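Local coordinates for protein NADP-dependent 2-hydroxyacid dehydrogenase (Rhizobium etli, PDB 4XCV) that binds NADPH and probably catalyses the NADP-dependent interconversion of 2-hydroxy acids and 2-oxo acids, at residues Gly117-Asp122 with Glu274-Phe279; Thr194-Gly199 with Gln227-Asn232; Glu47-Leu52 with Asn66-Phe71; Arg5-Val10 with Gly31-Ala36. One frame throughout, in Å; residues are numbered along the deposited sequence.

Interaction 1 (Gly117-Asp122 with Glu274-Phe279); sequences GQYGHD and ELENVF
Tyr119 and Asn277 bring the two backbones closest, with 5.5 Å between Tyr119 CA and Asn277 CA. The contact packs the start of a helix on the edge of the parallel sheet in the Rossmann-like coenzyme-binding domain. Gly117 ends helix 100-116 and is the N-cap of helix 118-126. At its backbone angles a CB would be jammed against the carbonyl O of the residue before, which calls for glycine. Across from Tyr119, Leu275 to Val278 form a type II beta turn, with Asn277 at the third position and its phi positive. The turn leads into strand 278-280, an outermost strand of the sheet.

Tyr119 carries most of the contact. Its CG stands opposite the backbone N (chi1 166°), which sends the ring out over the turn. One face lies on the Glu276-Asn277 peptide, and Asn277 N sits 3.4 Å above the ring plane, toward the rim. The hydroxyl end runs alongside the Glu276 side chain, with Tyr119 OH 3.1 Å from Glu276 CG. In the conformer given, one of two, the Asn277 side chain runs crosswise to that of Tyr119, with amide and ring planes 66° apart; this detail is less certain.

Phe279 packs on the start of the helix. His114 meets its ring edge-to-face. Gln118 of the second subunit packs on Phe279, and Gln125 NE2 of that subunit bonds to Val278 O, so the contact is part of the dimer interface. Within the chain, Phe279 CZ touches Gln118 CB at 4.1 Å. Tyr119 N lies near the plane of the Phe279 ring, 3.9 Å from Phe279 CZ.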
loop_
_atom_site.group_PDB
_atom_site.type_symbol
_atom_site.label_atom_id
_atom_site.label_comp_id
_atom_site.label_asym_id
_atom_site.label_seq_id
_atom_site.Cartn_x
_atom_site.Cartn_y
_atom_site.Cartn_z
ATOM N N GLY A 117 8.690 2.942 -6.719
ATOM C CA GLY A 117 9.309 2.459 -7.912
ATOM C C GLY A 117 9.075 1.017 -8.229
ATOM O O GLY A 117 9.975 0.314 -8.712
ATOM N N GLN A 118 7.852 0.535 -8.022
ATOM C CA GLN A 118 7.544 -0.829 -8.346
ATOM C C GLN A 118 7.809 -1.177 -9.796
ATOM O O GLN A 118 8.230 -2.284 -10.083
ATOM C CB GLN A 118 6.108 -1.108 -7.986
ATOM C CG GLN A 118 5.636 -2.539 -8.210
ATOM C CD GLN A 118 6.374 -3.531 -7.405
ATOM O OE1 GLN A 118 6.843 -3.197 -6.322
ATOM N NE2 GLN A 118 6.434 -4.737 -7.896
ATOM N N TYR A 119 7.530 -0.270 -10.714
ATOM C CA TYR A 119 7.780 -0.561 -12.127
ATOM C C TYR A 119 9.254 -0.897 -12.335
ATOM O O TYR A 119 9.629 -1.892 -13.023
ATOM C CB TYR A 119 7.440 0.635 -13.010
ATOM C CG TYR A 119 8.008 0.474 -14.410
ATOM C CD1 TYR A 119 7.403 -0.349 -15.294
ATOM C CD2 TYR A 119 9.169 1.139 -14.792
ATOM C CE1 TYR A 119 7.909 -0.517 -16.606
ATOM C CE2 TYR A 119 9.684 0.992 -16.066
ATOM C CZ TYR A 119 9.063 0.169 -16.953
ATOM O OH TYR A 119 9.662 0.054 -18.214
ATOM N N GLY A 120 10.143 -0.091 -11.796
ATOM C CA GLY A 120 11.570 -0.333 -11.965
ATOM C C GLY A 120 12.019 -1.591 -11.267
ATOM O O GLY A 120 12.784 -2.374 -11.816
ATOM N N HIS A 121 11.559 -1.775 -10.029
ATOM C CA HIS A 121 11.880 -2.985 -9.296
ATOM C C HIS A 121 11.475 -4.216 -10.072
ATOM O O HIS A 121 12.249 -5.197 -10.148
ATOM C CB HIS A 121 11.229 -3.004 -7.916
ATOM C CG HIS A 121 11.938 -2.134 -6.938
ATOM N ND1 HIS A 121 11.286 -1.266 -6.097
ATOM C CD2 HIS A 121 13.245 -2.044 -6.605
ATOM C CE1 HIS A 121 12.159 -0.670 -5.303
ATOM N NE2 HIS A 121 13.361 -1.110 -5.607
ATOM N N ASP A 122 10.299 -4.189 -10.642
ATOM C CA ASP A 122 9.844 -5.361 -11.342
ATOM C C ASP A 122 10.586 -5.583 -12.657
ATOM O O ASP A 122 10.910 -6.712 -12.994
ATOM C CB ASP A 122 8.341 -5.302 -11.488
ATOM C CG ASP A 122 7.805 -6.527 -12.054
ATOM O OD1 ASP A 122 7.797 -7.569 -11.332
ATOM O OD2 ASP A 122 7.436 -6.480 -13.233
ATOM N N GLU A 274 1.385 -1.641 -22.525
ATOM C CA GLU A 274 2.816 -1.835 -22.490
ATOM C C GLU A 274 3.573 -0.546 -22.212
ATOM O O GLU A 274 4.790 -0.532 -22.307
ATOM C CB GLU A 274 3.285 -2.495 -23.792
ATOM C CG GLU A 274 2.815 -3.945 -23.932
ATOM C CD GLU A 274 3.532 -4.697 -25.034
ATOM O OE1 GLU A 274 4.759 -4.890 -24.952
ATOM O OE2 GLU A 274 2.883 -5.136 -25.995
ATOM N N LEU A 275 2.888 0.521 -21.858
ATOM C CA LEU A 275 3.525 1.804 -21.571
ATOM C C LEU A 275 4.310 1.722 -20.260
ATOM O O LEU A 275 3.800 1.206 -19.289
ATOM C CB LEU A 275 2.399 2.811 -21.448
ATOM C CG LEU A 275 2.612 4.286 -21.631
ATOM C CD1 LEU A 275 3.383 4.629 -22.888
ATOM C CD2 LEU A 275 1.197 4.815 -21.706
ATOM N N GLU A 276 5.532 2.238 -20.236
ATOM C CA GLU A 276 6.366 2.162 -19.056
ATOM C C GLU A 276 5.703 2.928 -17.910
ATOM O O GLU A 276 5.190 4.037 -18.074
ATOM C CB GLU A 276 7.757 2.751 -19.348
ATOM C CG GLU A 276 8.516 1.966 -20.411
ATOM C CD GLU A 276 8.353 2.545 -21.809
ATOM O OE1 GLU A 276 7.247 3.054 -22.170
ATOM O OE2 GLU A 276 9.365 2.464 -22.585
ATOM N N ASN A 277 5.769 2.339 -16.724
ATOM C CA ASN A 277 5.265 3.011 -15.503
ATOM C C ASN A 277 3.738 3.174 -15.491
ATOM O O ASN A 277 3.232 4.068 -14.808
ATOM C CB ASN A 277 5.899 4.414 -15.291
ATOM C CG ASN A 277 7.398 4.379 -15.144
ATOM O OD1 ASN A 277 8.139 5.057 -15.855
ATOM N ND2 ASN A 277 7.841 3.625 -14.191
ATOM N N VAL A 278 3.029 2.354 -16.247
ATOM C CA VAL A 278 1.572 2.382 -16.269
ATOM C C VAL A 278 1.076 1.054 -15.738
ATOM O O VAL A 278 1.506 -0.007 -16.204
ATOM C CB VAL A 278 1.027 2.665 -17.654
ATOM C CG1 VAL A 278 -0.478 2.487 -17.665
ATOM C CG2 VAL A 278 1.413 4.076 -18.046
ATOM N N PHE A 279 0.189 1.098 -14.742
ATOM C CA PHE A 279 -0.434 -0.048 -14.121
ATOM C C PHE A 279 -1.890 -0.055 -14.496
ATOM O O PHE A 279 -2.596 0.940 -14.352
ATOM C CB PHE A 279 -0.305 0.032 -12.586
ATOM C CG PHE A 279 1.097 0.006 -12.087
ATOM C CD1 PHE A 279 1.817 1.163 -11.999
ATOM C CD2 PHE A 279 1.696 -1.163 -11.660
ATOM C CE1 PHE A 279 3.118 1.143 -11.532
ATOM C CE2 PHE A 279 3.000 -1.181 -11.149
ATOM C CZ PHE A 279 3.703 -0.018 -11.090
#

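Interaction 2 (Thr194-Gly199 with Gln227-Asn232); sequences TDILVG and QPVFIN
Four backbone hydrogen bonds join Asp195-Gly199 to Val229-Ile231 in parallel register. Val229 N gives to Asp195 O at 2.9 Å, and Leu197 N gives to Val229 O. Ile231 N then gives to Leu197 O at 2.8 Å, and Gly199 N gives to Ile231 O. The last is the most bent at its acceptor, with the donor tilted 30° from the carbonyl plane. The strands run nearly parallel, 12° apart. They belong to a beta-alpha-beta unit with helix 213-216, part of the Rossmann-type sheet of the NAD-binding domain.

Asn232 OD1 lies 3.3 Å from Gly199 O, but both are acceptors; the amide is held instead by Gly234 N, Gln239 OE1 and Arg235 O. Gly199 leaves room for Asn232 OD1, where a CB would come too close.

On one face, Ile196 and Ile231 meet through methyl groups, Ile196 CG2 to Ile231 CD1 at 3.5 Å. Ile196 CG1 lies beside the backbone N (chi1 -54°), which leaves CG2 anti to that N and facing Ile231 CD1. On the reverse face, Leu197 and Phe230 lie side by side. In the Leu197 conformer given, one of two, CD2 comes to the ring edge, 3.9 Å from Phe230 CD1.

Helix 100-116 covers the isoleucine face, with Trp106 on Ile231 and Val107 on Val198. Tyr211 and Phe216 meet the Phe230 ring on the other. Strands 142-146 and 255-258 flank the pair.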
loop_
_atom_site.group_PDB
_atom_site.type_symbol
_atom_site.label_atom_id
_atom_site.label_comp_id
_atom_site.label_asym_id
_atom_site.label_seq_id
_atom_site.Cartn_x
_atom_site.Cartn_y
_atom_site.Cartn_z
ATOM N N THR A 194 0.045 19.297 -6.962
ATOM C CA THR A 194 -0.180 17.846 -6.948
ATOM C C THR A 194 0.931 17.076 -7.688
ATOM O O THR A 194 1.197 17.351 -8.848
ATOM C CB THR A 194 -1.544 17.519 -7.562
ATOM O OG1 THR A 194 -2.561 18.111 -6.761
ATOM C CG2 THR A 194 -1.784 16.050 -7.616
ATOM N N ASP A 195 1.518 16.119 -6.980
ATOM C CA ASP A 195 2.483 15.157 -7.557
ATOM C C ASP A 195 1.789 13.880 -8.074
ATOM O O ASP A 195 2.180 13.345 -9.099
ATOM C CB ASP A 195 3.521 14.776 -6.522
ATOM C CG ASP A 195 4.321 15.954 -6.037
ATOM O OD1 ASP A 195 4.901 16.700 -6.881
ATOM O OD2 ASP A 195 4.412 16.125 -4.790
ATOM N N ILE A 196 0.850 13.358 -7.296
ATOM C CA ILE A 196 0.054 12.192 -7.709
ATOM C C ILE A 196 -1.413 12.590 -7.661
ATOM O O ILE A 196 -1.934 12.913 -6.607
ATOM C CB ILE A 196 0.310 10.964 -6.776
ATOM C CG1 ILE A 196 1.798 10.600 -6.660
ATOM C CG2 ILE A 196 -0.573 9.810 -7.232
ATOM C CD1 ILE A 196 2.020 9.432 -5.712
ATOM N N LEU A 197 -2.046 12.610 -8.836
ATOM C CA LEU A 197 -3.458 12.942 -8.935
ATOM C C LEU A 197 -4.246 11.647 -8.767
ATOM O O LEU A 197 -3.994 10.712 -9.521
ATOM C CB LEU A 197 -3.749 13.576 -10.291
ATOM C CG LEU A 197 -5.176 14.094 -10.563
ATOM C CD1 LEU A 197 -5.135 14.943 -11.849
ATOM C CD2 LEU A 197 -6.258 13.004 -10.634
ATOM N N VAL A 198 -5.185 11.602 -7.817
ATOM C CA VAL A 198 -6.102 10.471 -7.642
ATOM C C VAL A 198 -7.520 10.890 -8.018
ATOM O O VAL A 198 -8.107 11.724 -7.353
ATOM C CB VAL A 198 -6.030 9.922 -6.200
ATOM C CG1 VAL A 198 -7.142 8.899 -5.899
ATOM C CG2 VAL A 198 -4.657 9.337 -5.937
ATOM N N GLY A 199 -8.033 10.267 -9.066
ATOM C CA GLY A 199 -9.390 10.580 -9.571
ATOM C C GLY A 199 -10.449 9.670 -9.006
ATOM O O GLY A 199 -10.441 8.462 -9.287
ATOM N N GLN A 227 8.465 13.456 -12.181
ATOM C CA GLN A 227 7.347 13.698 -13.086
ATOM C C GLN A 227 6.080 13.243 -12.381
ATOM O O GLN A 227 6.097 12.249 -11.652
ATOM C CB GLN A 227 7.516 12.941 -14.385
ATOM C CG GLN A 227 8.746 13.386 -15.200
ATOM C CD GLN A 227 9.248 12.323 -16.183
ATOM O OE1 GLN A 227 9.358 11.141 -15.845
ATOM N NE2 GLN A 227 9.628 12.754 -17.381
ATOM N N PRO A 228 4.986 13.990 -12.545
ATOM C CA PRO A 228 3.771 13.640 -11.837
ATOM C C PRO A 228 3.047 12.430 -12.391
ATOM O O PRO A 228 3.305 11.968 -13.498
ATOM C CB PRO A 228 2.922 14.907 -11.978
ATOM C CG PRO A 228 3.351 15.476 -13.283
ATOM C CD PRO A 228 4.810 15.162 -13.403
ATOM N N VAL A 229 2.168 11.867 -11.569
ATOM C CA VAL A 229 1.458 10.621 -11.877
ATOM C C VAL A 229 -0.040 10.824 -11.889
ATOM O O VAL A 229 -0.564 11.573 -11.074
ATOM C CB VAL A 229 1.838 9.574 -10.806
ATOM C CG1 VAL A 229 1.055 8.295 -10.930
ATOM C CG2 VAL A 229 3.318 9.273 -10.912
ATOM N N PHE A 230 -0.709 10.139 -12.821
ATOM C CA PHE A 230 -2.154 10.175 -12.950
ATOM C C PHE A 230 -2.775 8.847 -12.556
ATOM O O PHE A 230 -2.454 7.822 -13.153
ATOM C CB PHE A 230 -2.551 10.517 -14.393
ATOM C CG PHE A 230 -4.035 10.474 -14.646
ATOM C CD1 PHE A 230 -4.902 11.256 -13.885
ATOM C CD2 PHE A 230 -4.539 9.627 -15.570
ATOM C CE1 PHE A 230 -6.276 11.177 -14.124
ATOM C CE2 PHE A 230 -5.894 9.553 -15.796
ATOM C CZ PHE A 230 -6.739 10.333 -15.094
ATOM N N ILE A 231 -3.702 8.879 -11.589
ATOM C CA ILE A 231 -4.406 7.710 -11.133
ATOM C C ILE A 231 -5.902 7.956 -11.314
ATOM O O ILE A 231 -6.385 9.021 -10.902
ATOM C CB ILE A 231 -4.061 7.389 -9.676
ATOM C CG1 ILE A 231 -2.545 7.125 -9.555
ATOM C CG2 ILE A 231 -4.906 6.237 -9.147
ATOM C CD1 ILE A 231 -2.098 6.752 -8.149
ATOM N N ASN A 232 -6.645 7.030 -11.929
ATOM C CA ASN A 232 -8.113 7.160 -12.051
ATOM C C ASN A 232 -8.783 5.852 -11.749
ATOM O O ASN A 232 -8.470 4.825 -12.345
ATOM C CB ASN A 232 -8.495 7.605 -13.468
ATOM C CG ASN A 232 -9.964 7.976 -13.579
ATOM O OD1 ASN A 232 -10.637 8.231 -12.575
ATOM N ND2 ASN A 232 -10.453 8.040 -14.808
#

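Interaction 3 (Glu47-Leu52 with Asn66-Phe71); sequences ETEYAL and NLKVIF
Tyr50, Ala51 and Leu52 pair with Val69, Ile70 and Phe71 in a parallel sheet, their short strands 16° apart. They are neighbours in a beta-alpha-beta unit with helix 60-63.

Among the backbone bonds, Glu49 O takes two donors, Lys68 N at 2.7 Å and the longer Val69 N at 3.3 Å. Ala51 then links the strands through both its backbone groups. Its N gives to Val69 O, and its O accepts from Phe71 N at 2.7 Å in a nearly straight bond (179°). Before the strands begin, a water bridges Thr48 O and Asn66 N.

The charged contact is a salt bridge between Glu49 OE2 and Lys68 NZ at 2.8 Å, in the Lys68 conformer given, one of two. The two side chains run alongside each other. Lys68 bends at its last torsion (chi4 83°), which turns NZ to the anti lone pair of OE2. Glu49 OE1 has a second partner, Arg5 NH2. A glutamine here would probably leave Lys68 and Arg5 without their shared negative charge.

The apolar contacts lie on both faces. Val69 CB comes to the edge of the Tyr50 ring, 4.0 Å from Tyr50 CD1. Within its own segment, Glu49 CB covers one face of that ring. Phe71 meets Tyr50 CB with its ring edge. On the opposite face Leu67 CD2 reaches Ala51 CB at 3.9 Å. Helix 292-305 covers the aromatic face, where Glu305 bonds to Tyr50 OH.

Chemically, the contact is an apolar sheet interior with charges at its entry. Glu49 lies between two cations and is likely to stay ionised.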
loop_
_atom_site.group_PDB
_atom_site.type_symbol
_atom_site.label_atom_id
_atom_site.label_comp_id
_atom_site.label_asym_id
_atom_site.label_seq_id
_atom_site.Cartn_x
_atom_site.Cartn_y
_atom_site.Cartn_z
ATOM N N GLU A 47 -48.849 -2.145 -9.553
ATOM C CA GLU A 47 -48.654 -2.023 -8.105
ATOM C C GLU A 47 -47.196 -1.798 -7.714
ATOM O O GLU A 47 -46.922 -1.549 -6.563
ATOM C CB GLU A 47 -49.187 -3.250 -7.380
ATOM C CG GLU A 47 -50.671 -3.512 -7.646
ATOM C CD GLU A 47 -51.583 -2.525 -6.957
ATOM O OE1 GLU A 47 -51.076 -1.607 -6.282
ATOM O OE2 GLU A 47 -52.822 -2.659 -7.087
ATOM N N THR A 48 -46.287 -1.873 -8.673
ATOM C CA THR A 48 -44.873 -1.845 -8.363
ATOM C C THR A 48 -44.453 -0.528 -7.739
ATOM O O THR A 48 -44.742 0.510 -8.288
ATOM C CB THR A 48 -44.079 -2.121 -9.653
ATOM O OG1 THR A 48 -44.614 -3.299 -10.272
ATOM C CG2 THR A 48 -42.575 -2.261 -9.321
ATOM N N GLU A 49 -43.777 -0.621 -6.596
ATOM C CA GLU A 49 -43.301 0.531 -5.804
ATOM C C GLU A 49 -41.842 0.826 -6.027
ATOM O O GLU A 49 -41.434 1.995 -5.955
ATOM C CB GLU A 49 -43.467 0.249 -4.294
ATOM C CG GLU A 49 -44.858 -0.086 -3.880
ATOM C CD GLU A 49 -44.929 -0.318 -2.415
ATOM O OE1 GLU A 49 -44.437 -1.334 -1.900
ATOM O OE2 GLU A 49 -45.439 0.608 -1.761
ATOM N N TYR A 50 -41.023 -0.214 -6.166
ATOM C CA TYR A 50 -39.569 -0.042 -6.194
ATOM C C TYR A 50 -39.020 -0.714 -7.429
ATOM O O TYR A 50 -39.434 -1.848 -7.767
ATOM C CB TYR A 50 -38.932 -0.664 -4.950
ATOM C CG TYR A 50 -39.601 -0.276 -3.660
ATOM C CD1 TYR A 50 -39.654 1.057 -3.255
ATOM C CD2 TYR A 50 -40.179 -1.218 -2.851
ATOM C CE1 TYR A 50 -40.270 1.419 -2.069
ATOM C CE2 TYR A 50 -40.779 -0.870 -1.655
ATOM C CZ TYR A 50 -40.846 0.448 -1.267
ATOM O OH TYR A 50 -41.433 0.804 -0.064
ATOM N N ALA A 51 -38.062 -0.064 -8.090
ATOM C CA ALA A 51 -37.392 -0.628 -9.256
ATOM C C ALA A 51 -35.895 -0.529 -9.051
ATOM O O ALA A 51 -35.375 0.566 -8.751
ATOM C CB ALA A 51 -37.793 0.084 -10.508
ATOM N N LEU A 52 -35.198 -1.620 -9.299
ATOM C CA LEU A 52 -33.737 -1.741 -9.276
ATOM C C LEU A 52 -33.303 -1.861 -10.728
ATOM O O LEU A 52 -33.641 -2.850 -11.406
ATOM C CB LEU A 52 -33.348 -2.974 -8.465
ATOM C CG LEU A 52 -31.893 -3.371 -8.464
ATOM C CD1 LEU A 52 -30.989 -2.222 -8.044
ATOM C CD2 LEU A 52 -31.719 -4.593 -7.588
ATOM N N ASN A 66 -46.258 3.925 -11.283
ATOM C CA ASN A 66 -46.583 4.228 -9.895
ATOM C C ASN A 66 -45.408 3.989 -8.977
ATOM O O ASN A 66 -45.572 3.940 -7.752
ATOM C CB ASN A 66 -47.779 3.407 -9.456
ATOM C CG ASN A 66 -48.987 3.666 -10.355
ATOM O OD1 ASN A 66 -49.222 4.835 -10.732
ATOM N ND2 ASN A 66 -49.717 2.645 -10.689
ATOM N N LEU A 67 -44.215 3.902 -9.562
ATOM C CA LEU A 67 -42.978 3.747 -8.778
ATOM C C LEU A 67 -42.836 4.876 -7.762
ATOM O O LEU A 67 -43.117 6.041 -8.045
ATOM C CB LEU A 67 -41.722 3.728 -9.678
ATOM C CG LEU A 67 -41.617 2.562 -10.633
ATOM C CD1 LEU A 67 -40.449 2.793 -11.588
ATOM C CD2 LEU A 67 -41.494 1.237 -9.884
ATOM N N LYS A 68 -42.354 4.496 -6.575
ATOM C CA LYS A 68 -41.994 5.417 -5.490
ATOM C C LYS A 68 -40.492 5.693 -5.413
ATOM O O LYS A 68 -40.118 6.789 -4.989
ATOM C CB LYS A 68 -42.489 4.849 -4.163
ATOM C CG LYS A 68 -43.994 4.625 -4.138
ATOM C CD LYS A 68 -44.422 4.210 -2.751
ATOM C CE LYS A 68 -45.926 4.193 -2.554
ATOM N NZ LYS A 68 -46.485 2.924 -3.049
ATOM N N VAL A 69 -39.646 4.703 -5.720
ATOM C CA VAL A 69 -38.203 4.848 -5.583
ATOM C C VAL A 69 -37.560 4.058 -6.701
ATOM O O VAL A 69 -37.974 2.928 -6.996
ATOM C CB VAL A 69 -37.649 4.329 -4.224
ATOM C CG1 VAL A 69 -36.170 4.722 -4.112
ATOM C CG2 VAL A 69 -38.466 4.866 -3.047
ATOM N N ILE A 70 -36.522 4.645 -7.292
ATOM C CA ILE A 70 -35.622 3.939 -8.189
ATOM C C ILE A 70 -34.273 3.689 -7.496
ATOM O O ILE A 70 -33.691 4.628 -6.923
ATOM C CB ILE A 70 -35.386 4.741 -9.497
ATOM C CG1 ILE A 70 -36.674 4.778 -10.316
ATOM C CG2 ILE A 70 -34.226 4.200 -10.311
ATOM C CD1 ILE A 70 -36.691 5.883 -11.325
ATOM N N PHE A 71 -33.794 2.452 -7.590
ATOM C CA PHE A 71 -32.496 2.072 -7.096
ATOM C C PHE A 71 -31.585 1.798 -8.250
ATOM O O PHE A 71 -31.876 0.968 -9.116
ATOM C CB PHE A 71 -32.591 0.851 -6.183
ATOM C CG PHE A 71 -33.388 1.094 -4.937
ATOM C CD1 PHE A 71 -32.749 1.617 -3.831
ATOM C CD2 PHE A 71 -34.741 0.851 -4.869
ATOM C CE1 PHE A 71 -33.444 1.872 -2.663
ATOM C CE2 PHE A 71 -35.454 1.086 -3.696
ATOM C CZ PHE A 71 -34.795 1.590 -2.587
HETATM O O HOH W 1 -45.683 1.120 -10.942
#

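Interaction 4 (Arg5-Val10 with Gly31-Ala36); sequences RPPVLV and GSINLA
Pro7 packs on Gly31 and Ile33 just where the two strands begin to pair. Pro7 CB lies 3.4 Å from Gly31 O, and Pro7 CG reaches Ile33 CG1 at 3.8 Å. Gly31 has positive phi, which favours glycine. The first cross-strand bond comes from the next residue, Val8.

From there the pairing is regular and parallel, within the beta-alpha-beta unit of strand 8-12, helix 16-23 and strand 32-34. Val8 N gives to Gly31 O at 3.0 Å, and Ile33 N gives to Val8 O. Val10 N gives to Ile33 O at 2.8 Å. Leu35 N closes the series on Val10 O in a nearly straight bond (175°).

Asn34 ends the strand with an Asx turn. Its CG lies opposite the backbone N (chi1 -177°), and OD1 accepts from Ala36 N at 3.0 Å, the donor 52° out of the carbonyl plane. A leucine in its place has no OD1, and Ala36 N would probably be left without its mate, with the turn after the strand free to shift.

Packing differs between the faces. In the Leu9 conformer given, one of two, CD2 meets Leu35 CD1 at 4.2 Å near Leu60 of helix 60-63, while Val10 CG2 touches Ser32 CB on the side facing helix 16-23. The strand pair thus relies on backbone bonds and apolar contacts, with Asn34 supplying the polar turn where it ends.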
loop_
_atom_site.group_PDB
_atom_site.type_symbol
_atom_site.label_atom_id
_atom_site.label_comp_id
_atom_site.label_asym_id
_atom_site.label_seq_id
_atom_site.Cartn_x
_atom_site.Cartn_y
_atom_site.Cartn_z
ATOM N N ARG A 5 -46.842 -6.913 0.425
ATOM C CA ARG A 5 -46.131 -5.887 -0.349
ATOM C C ARG A 5 -45.872 -6.397 -1.765
ATOM O O ARG A 5 -45.561 -7.577 -1.941
ATOM C CB ARG A 5 -44.781 -5.593 0.301
ATOM C CG ARG A 5 -44.866 -5.122 1.741
ATOM C CD ARG A 5 -45.762 -3.919 1.856
ATOM N NE ARG A 5 -45.248 -2.789 1.097
ATOM C CZ ARG A 5 -44.995 -1.576 1.598
ATOM N NH1 ARG A 5 -45.195 -1.286 2.886
ATOM N NH2 ARG A 5 -44.517 -0.635 0.784
ATOM N N PRO A 6 -45.946 -5.510 -2.751
ATOM C CA PRO A 6 -45.688 -6.019 -4.109
ATOM C C PRO A 6 -44.213 -6.331 -4.357
ATOM O O PRO A 6 -43.334 -5.753 -3.694
ATOM C CB PRO A 6 -46.141 -4.879 -5.008
ATOM C CG PRO A 6 -46.167 -3.694 -4.148
ATOM C CD PRO A 6 -46.419 -4.124 -2.749
ATOM N N PRO A 7 -43.921 -7.230 -5.306
ATOM C CA PRO A 7 -42.541 -7.560 -5.569
ATOM C C PRO A 7 -41.780 -6.358 -6.164
ATOM O O PRO A 7 -42.364 -5.441 -6.728
ATOM C CB PRO A 7 -42.636 -8.693 -6.595
ATOM C CG PRO A 7 -43.962 -8.536 -7.206
ATOM C CD PRO A 7 -44.845 -8.034 -6.094
ATOM N N VAL A 8 -40.456 -6.388 -5.982
ATOM C CA VAL A 8 -39.538 -5.366 -6.503
ATOM C C VAL A 8 -39.195 -5.654 -7.960
ATOM O O VAL A 8 -38.885 -6.774 -8.303
ATOM C CB VAL A 8 -38.254 -5.374 -5.675
ATOM C CG1 VAL A 8 -37.189 -4.433 -6.240
ATOM C CG2 VAL A 8 -38.541 -5.075 -4.213
ATOM N N LEU A 9 -39.297 -4.641 -8.806
ATOM C CA LEU A 9 -38.922 -4.793 -10.220
ATOM C C LEU A 9 -37.401 -4.755 -10.334
ATOM O O LEU A 9 -36.774 -3.853 -9.798
ATOM C CB LEU A 9 -39.547 -3.675 -11.010
ATOM C CG LEU A 9 -39.393 -3.599 -12.515
ATOM C CD1 LEU A 9 -40.454 -2.667 -13.053
ATOM C CD2 LEU A 9 -38.021 -3.088 -12.923
ATOM N N VAL A 10 -36.845 -5.721 -11.057
ATOM C CA VAL A 10 -35.391 -5.817 -11.224
ATOM C C VAL A 10 -35.084 -5.914 -12.713
ATOM O O VAL A 10 -35.505 -6.865 -13.385
ATOM C CB VAL A 10 -34.822 -7.049 -10.486
ATOM C CG1 VAL A 10 -33.317 -7.199 -10.693
ATOM C CG2 VAL A 10 -35.193 -7.002 -9.009
ATOM N N GLY A 31 -40.769 -10.857 -2.904
ATOM C CA GLY A 31 -40.328 -11.346 -4.204
ATOM C C GLY A 31 -39.881 -10.256 -5.125
ATOM O O GLY A 31 -39.771 -9.064 -4.771
ATOM N N SER A 32 -39.578 -10.684 -6.345
ATOM C CA SER A 32 -39.060 -9.815 -7.381
ATOM C C SER A 32 -39.656 -10.155 -8.712
ATOM O O SER A 32 -40.155 -11.272 -8.960
ATOM C CB SER A 32 -37.531 -9.880 -7.453
ATOM O OG SER A 32 -37.085 -11.199 -7.593
ATOM N N ILE A 33 -39.563 -9.182 -9.611
ATOM C CA ILE A 33 -39.946 -9.312 -11.033
ATOM C C ILE A 33 -38.663 -9.130 -11.839
ATOM O O ILE A 33 -38.168 -7.992 -11.988
ATOM C CB ILE A 33 -40.973 -8.269 -11.481
ATOM C CG1 ILE A 33 -42.209 -8.353 -10.616
ATOM C CG2 ILE A 33 -41.344 -8.520 -12.951
ATOM C CD1 ILE A 33 -43.280 -7.333 -10.924
ATOM N N ASN A 34 -38.098 -10.224 -12.329
ATOM C CA ASN A 34 -36.868 -10.154 -13.088
ATOM C C ASN A 34 -37.228 -9.909 -14.556
ATOM O O ASN A 34 -37.754 -10.802 -15.224
ATOM C CB ASN A 34 -36.065 -11.427 -12.917
ATOM C CG ASN A 34 -34.743 -11.372 -13.632
ATOM O OD1 ASN A 34 -34.434 -10.414 -14.340
ATOM N ND2 ASN A 34 -33.936 -12.413 -13.416
ATOM N N LEU A 35 -36.943 -8.712 -15.067
ATOM C CA LEU A 35 -37.286 -8.378 -16.455
ATOM C C LEU A 35 -36.483 -9.186 -17.475
ATOM O O LEU A 35 -36.875 -9.185 -18.675
ATOM C CB LEU A 35 -37.118 -6.891 -16.718
ATOM C CG LEU A 35 -38.372 -6.069 -16.381
ATOM C CD1 LEU A 35 -38.254 -4.627 -16.815
ATOM C CD2 LEU A 35 -39.606 -6.626 -17.072
ATOM N N ALA A 36 -35.424 -9.896 -17.071
ATOM C CA ALA A 36 -34.728 -10.804 -18.013
ATOM C C ALA A 36 -35.536 -12.061 -18.347
ATOM O O ALA A 36 -35.237 -12.779 -19.326
ATOM C CB ALA A 36 -33.373 -11.202 -17.452
#

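How the interactions relate
The contacts fall into two groups, one at each sheet of the chain. Interactions 4 and 3 come first in the sequence and lie in the five-stranded sheet, with centres about 10 Å apart. Strands 8-12 and 50-54 are neighbours there, so the two contacts touch and together span four strands. Interactions 1 and 2 both reach the seven-stranded sheet, interaction 1 at its edge strand 278-280, with centres about 15 Å apart; interaction 2 is nested inside the loop closed by interaction 1. About 40 to 47 Å separates centres between the groups, which lie on opposite sides of the chain's centre. This fits the two-domain build of D-2-hydroxyacid dehydrogenases, with NADPH bound between the domains.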